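Local atomic coordinates of probable transcriptional regulator, TetR family protein (Rhodococcus sp., PDB entry 3BJB), a protein that probably binds cis-regulatory DNA through an N-terminal helix-turn-helix domain and so regulates transcription. Residues Arg23-Glu37 / Arg51-Phe63. Sequence-based numbering, arbitrary orientation.
Sequences RHVRMLEAAIELATE and RAGVAIGTLYRYF
In the TetR-type DNA-binding domain, the turn and recognition helix of the predicted helix-turn-helix rest on the first helix through M27, A52 and F63, a worked example of a small three-helix domain held by an apolar centre and a charged flank. In the apolar part, selenomethionine M27 has its CG 3.8 Å from CB of A52, its SE meets CD1 of L59, and the same SE reaches the edge of the F63 ring, 3.9 Å from CE2, as a Met-aromatic contact. Helices 23-37 and 56-62 cross nearly perpendicularly, at -93°. At the start of 23-37, a chi1 of -155° sets the imidazole of H24 opposite its own amide nitrogen, where it meets the aromatic residues; F63 turns its edge to the face of the H24 imidazole, CZ of F63 3.5 Å from NE2 of H24, in an offset edge-to-face pair, and Y62 completes the cluster.

Near the other end of helix 23-37 the contact turns charged. R51 fits as a knob among A30, E33, L34 and E37, with CD1 of L34 over one guanidinium face. Its NH2 donates to the syn lone pair of E37 OE2 at 3.2 Å, nearly in the guanidinium plane, while NH1 makes a weaker salt bridge of 3.4 Å to OE1 of E33. A leucine in its place would probably leave both carboxylates without this cationic mate.

Helix 45-51 closes over L34 and L59, and helix 66-86 packs on A31, A35 and F63. I32, A35 and T36 also meet helix 114-126, joining the DNA-binding part to the helical body.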
# COMPACT_ATOMS: atom_id res chain seq x y z
N ARG B 23 24.80 19.86 0.54
CA ARG B 23 25.20 18.47 0.58
C ARG B 23 23.94 17.60 0.63
O ARG B 23 23.78 16.67 -0.18
CB ARG B 23 26.07 18.20 1.81
CG ARG B 23 26.86 16.93 1.72
CD ARG B 23 27.36 16.46 3.09
NE ARG B 23 28.51 17.22 3.55
CZ ARG B 23 29.78 16.96 3.23
NH1 ARG B 23 30.08 15.94 2.43
NH2 ARG B 23 30.75 17.73 3.73
N HIS B 24 23.05 17.91 1.56
CA HIS B 24 21.80 17.19 1.70
C HIS B 24 20.97 17.22 0.42
O HIS B 24 20.43 16.18 -0.00
CB HIS B 24 20.98 17.72 2.87
CG HIS B 24 20.03 16.72 3.44
ND1 HIS B 24 20.29 16.01 4.59
CD2 HIS B 24 18.82 16.28 3.00
CE1 HIS B 24 19.29 15.19 4.84
NE2 HIS B 24 18.38 15.33 3.89
N VAL B 25 20.90 18.39 -0.22
CA VAL B 25 20.12 18.55 -1.45
C VAL B 25 20.58 17.64 -2.61
O VAL B 25 19.74 16.96 -3.20
CB VAL B 25 20.01 20.03 -1.92
CG1 VAL B 25 19.81 20.14 -3.44
CG2 VAL B 25 18.89 20.75 -1.17
N ARG B 26 21.89 17.65 -2.92
CA ARG B 26 22.44 16.84 -4.03
C ARG B 26 22.22 15.33 -3.86
O ARG B 26 22.11 14.58 -4.85
CB ARG B 26 23.93 17.11 -4.22
CG ARG B 26 24.22 18.50 -4.69
CD ARG B 26 25.56 18.61 -5.39
NE ARG B 26 25.85 20.02 -5.66
CZ ARG B 26 26.78 20.74 -5.04
NH1 ARG B 26 27.56 20.16 -4.12
NH2 ARG B 26 26.95 22.03 -5.34
N MSE B 27 22.20 14.90 -2.60
CA MSE B 27 21.95 13.51 -2.25
C MSE B 27 20.56 13.13 -2.69
O MSE B 27 20.42 12.20 -3.47
CB MSE B 27 22.18 13.28 -0.75
CG MSE B 27 23.65 13.45 -0.36
SE MSE B 27 24.20 12.72 1.37
CE MSE B 27 24.27 14.41 2.40
N LEU B 28 19.57 13.90 -2.23
CA LEU B 28 18.15 13.79 -2.65
C LEU B 28 17.96 13.91 -4.17
O LEU B 28 17.23 13.11 -4.80
CB LEU B 28 17.31 14.85 -1.95
CG LEU B 28 16.75 14.60 -0.54
CD1 LEU B 28 17.57 13.63 0.29
CD2 LEU B 28 16.56 15.90 0.24
N GLU B 29 18.64 14.91 -4.75
CA GLU B 29 18.64 15.16 -6.18
C GLU B 29 18.94 13.87 -6.92
O GLU B 29 18.10 13.36 -7.69
CB GLU B 29 19.71 16.19 -6.53
CG GLU B 29 19.29 17.25 -7.54
CD GLU B 29 18.28 18.22 -6.96
OE1 GLU B 29 18.56 19.44 -6.98
OE2 GLU B 29 17.21 17.77 -6.48
N ALA B 30 20.14 13.35 -6.65
CA ALA B 30 20.68 12.18 -7.33
C ALA B 30 19.82 10.95 -7.13
O ALA B 30 19.67 10.14 -8.05
CB ALA B 30 22.07 11.90 -6.84
N ALA B 31 19.27 10.80 -5.93
CA ALA B 31 18.41 9.69 -5.61
C ALA B 31 17.23 9.73 -6.57
O ALA B 31 16.94 8.71 -7.25
CB ALA B 31 17.98 9.75 -4.18
N ILE B 32 16.63 10.93 -6.71
CA ILE B 32 15.51 11.18 -7.62
C ILE B 32 15.77 10.78 -9.09
O ILE B 32 14.94 10.07 -9.69
CB ILE B 32 14.97 12.63 -7.51
CG1 ILE B 32 14.27 12.84 -6.17
CG2 ILE B 32 14.01 12.98 -8.67
CD1 ILE B 32 14.30 14.26 -5.70
N GLU B 33 16.90 11.20 -9.66
CA GLU B 33 17.32 10.80 -11.01
C GLU B 33 17.51 9.30 -11.18
O GLU B 33 17.17 8.73 -12.23
CB GLU B 33 18.66 11.41 -11.41
CG GLU B 33 19.05 12.69 -10.73
CD GLU B 33 19.99 13.48 -11.59
OE1 GLU B 33 21.23 13.26 -11.49
OE2 GLU B 33 19.49 14.30 -12.40
N LEU B 34 18.09 8.64 -10.19
CA LEU B 34 18.29 7.21 -10.33
C LEU B 34 16.99 6.43 -10.26
O LEU B 34 16.76 5.52 -11.06
CB LEU B 34 19.36 6.69 -9.38
CG LEU B 34 20.71 7.02 -10.05
CD1 LEU B 34 21.68 7.88 -9.18
CD2 LEU B 34 21.34 5.74 -10.55
N ALA B 35 16.12 6.83 -9.34
CA ALA B 35 14.83 6.19 -9.24
C ALA B 35 14.00 6.56 -10.45
O ALA B 35 13.08 5.84 -10.78
CB ALA B 35 14.13 6.59 -7.97
N THR B 36 14.34 7.68 -11.10
CA THR B 36 13.65 8.07 -12.34
C THR B 36 14.11 7.21 -13.52
O THR B 36 13.33 6.95 -14.44
CB THR B 36 13.74 9.60 -12.66
OG1 THR B 36 12.86 10.31 -11.78
CG2 THR B 36 13.31 9.91 -14.10
N GLU B 37 15.34 6.73 -13.48
CA GLU B 37 15.89 5.98 -14.60
C GLU B 37 15.78 4.45 -14.45
O GLU B 37 15.89 3.72 -15.43
CB GLU B 37 17.33 6.40 -14.87
CG GLU B 37 17.50 7.91 -15.00
CD GLU B 37 18.94 8.43 -14.75
OE1 GLU B 37 19.20 9.61 -15.08
OE2 GLU B 37 19.80 7.68 -14.23
N ARG B 51 26.72 10.15 -7.72
CA ARG B 51 26.00 11.27 -8.32
C ARG B 51 26.06 12.50 -7.43
O ARG B 51 26.53 13.55 -7.86
CB ARG B 51 24.55 10.92 -8.60
CG ARG B 51 24.38 10.00 -9.74
CD ARG B 51 23.99 10.73 -11.00
NE ARG B 51 23.88 9.74 -12.07
CZ ARG B 51 22.75 9.40 -12.69
NH1 ARG B 51 21.60 10.00 -12.38
NH2 ARG B 51 22.79 8.47 -13.63
N ALA B 52 25.62 12.35 -6.19
CA ALA B 52 25.65 13.44 -5.21
C ALA B 52 27.05 13.96 -4.97
O ALA B 52 27.25 14.91 -4.19
CB ALA B 52 25.02 12.98 -3.91
N GLY B 53 28.03 13.33 -5.61
CA GLY B 53 29.44 13.69 -5.48
C GLY B 53 29.93 13.66 -4.04
O GLY B 53 30.54 14.61 -3.58
N VAL B 54 29.62 12.57 -3.35
CA VAL B 54 29.96 12.40 -1.93
C VAL B 54 30.56 11.02 -1.66
O VAL B 54 30.45 10.11 -2.51
CB VAL B 54 28.72 12.62 -1.01
CG1 VAL B 54 28.17 14.03 -1.16
CG2 VAL B 54 27.63 11.58 -1.30
N ALA B 55 31.20 10.86 -0.49
CA ALA B 55 31.69 9.55 -0.03
C ALA B 55 30.52 8.65 0.37
O ALA B 55 29.52 9.14 0.92
CB ALA B 55 32.63 9.72 1.13
N ILE B 56 30.65 7.34 0.09
CA ILE B 56 29.61 6.35 0.44
C ILE B 56 29.29 6.38 1.94
O ILE B 56 28.13 6.26 2.34
CB ILE B 56 29.96 4.90 -0.07
CG1 ILE B 56 28.84 3.89 0.21
CG2 ILE B 56 31.24 4.38 0.58
CD1 ILE B 56 27.61 3.94 -0.71
N GLY B 57 30.32 6.58 2.76
CA GLY B 57 30.18 6.71 4.21
C GLY B 57 29.47 7.98 4.62
O GLY B 57 28.84 8.02 5.68
N THR B 58 29.60 9.02 3.79
CA THR B 58 28.93 10.29 4.03
C THR B 58 27.43 10.08 3.80
O THR B 58 26.59 10.48 4.61
CB THR B 58 29.50 11.44 3.11
OG1 THR B 58 30.84 11.80 3.51
CG2 THR B 58 28.62 12.68 3.16
N LEU B 59 27.12 9.41 2.70
CA LEU B 59 25.76 9.07 2.35
C LEU B 59 25.11 8.14 3.38
O LEU B 59 23.91 8.27 3.69
CB LEU B 59 25.72 8.43 0.95
CG LEU B 59 24.35 8.09 0.34
CD1 LEU B 59 23.63 9.31 -0.24
CD2 LEU B 59 24.51 7.02 -0.70
N TYR B 60 25.89 7.18 3.90
CA TYR B 60 25.32 6.17 4.79
C TYR B 60 25.04 6.81 6.14
O TYR B 60 23.99 6.57 6.76
CB TYR B 60 26.23 4.94 4.90
CG TYR B 60 25.92 3.86 3.89
CD1 TYR B 60 26.88 3.43 2.97
CD2 TYR B 60 24.66 3.25 3.86
CE1 TYR B 60 26.60 2.42 2.04
CE2 TYR B 60 24.37 2.23 2.93
CZ TYR B 60 25.35 1.83 2.04
OH TYR B 60 25.07 0.86 1.12
N ARG B 61 25.97 7.65 6.54
CA ARG B 61 25.80 8.53 7.69
C ARG B 61 24.45 9.27 7.63
O ARG B 61 23.70 9.32 8.61
CB ARG B 61 26.93 9.54 7.70
CG ARG B 61 27.32 10.01 9.06
CD ARG B 61 28.29 11.16 8.95
NE ARG B 61 28.72 11.60 10.27
CZ ARG B 61 27.95 12.23 11.15
NH1 ARG B 61 28.46 12.59 12.33
NH2 ARG B 61 26.68 12.50 10.87
N TYR B 62 24.14 9.84 6.48
CA TYR B 62 22.91 10.60 6.40
C TYR B 62 21.67 9.78 6.06
O TYR B 62 20.56 10.20 6.37
CB TYR B 62 23.08 11.84 5.52
CG TYR B 62 23.54 13.01 6.34
CD1 TYR B 62 24.88 13.38 6.38
CD2 TYR B 62 22.63 13.70 7.14
CE1 TYR B 62 25.31 14.47 7.20
CE2 TYR B 62 23.03 14.77 7.93
CZ TYR B 62 24.37 15.15 7.96
OH TYR B 62 24.73 16.20 8.76
N PHE B 63 21.85 8.62 5.45
CA PHE B 63 20.72 7.70 5.20
C PHE B 63 21.18 6.25 5.35
O PHE B 63 21.69 5.66 4.40
CB PHE B 63 20.05 7.96 3.83
CG PHE B 63 19.86 9.42 3.50
CD1 PHE B 63 18.72 10.10 3.89
CD2 PHE B 63 20.85 10.13 2.82
CE1 PHE B 63 18.56 11.45 3.60
CE2 PHE B 63 20.69 11.48 2.52
CZ PHE B 63 19.54 12.13 2.90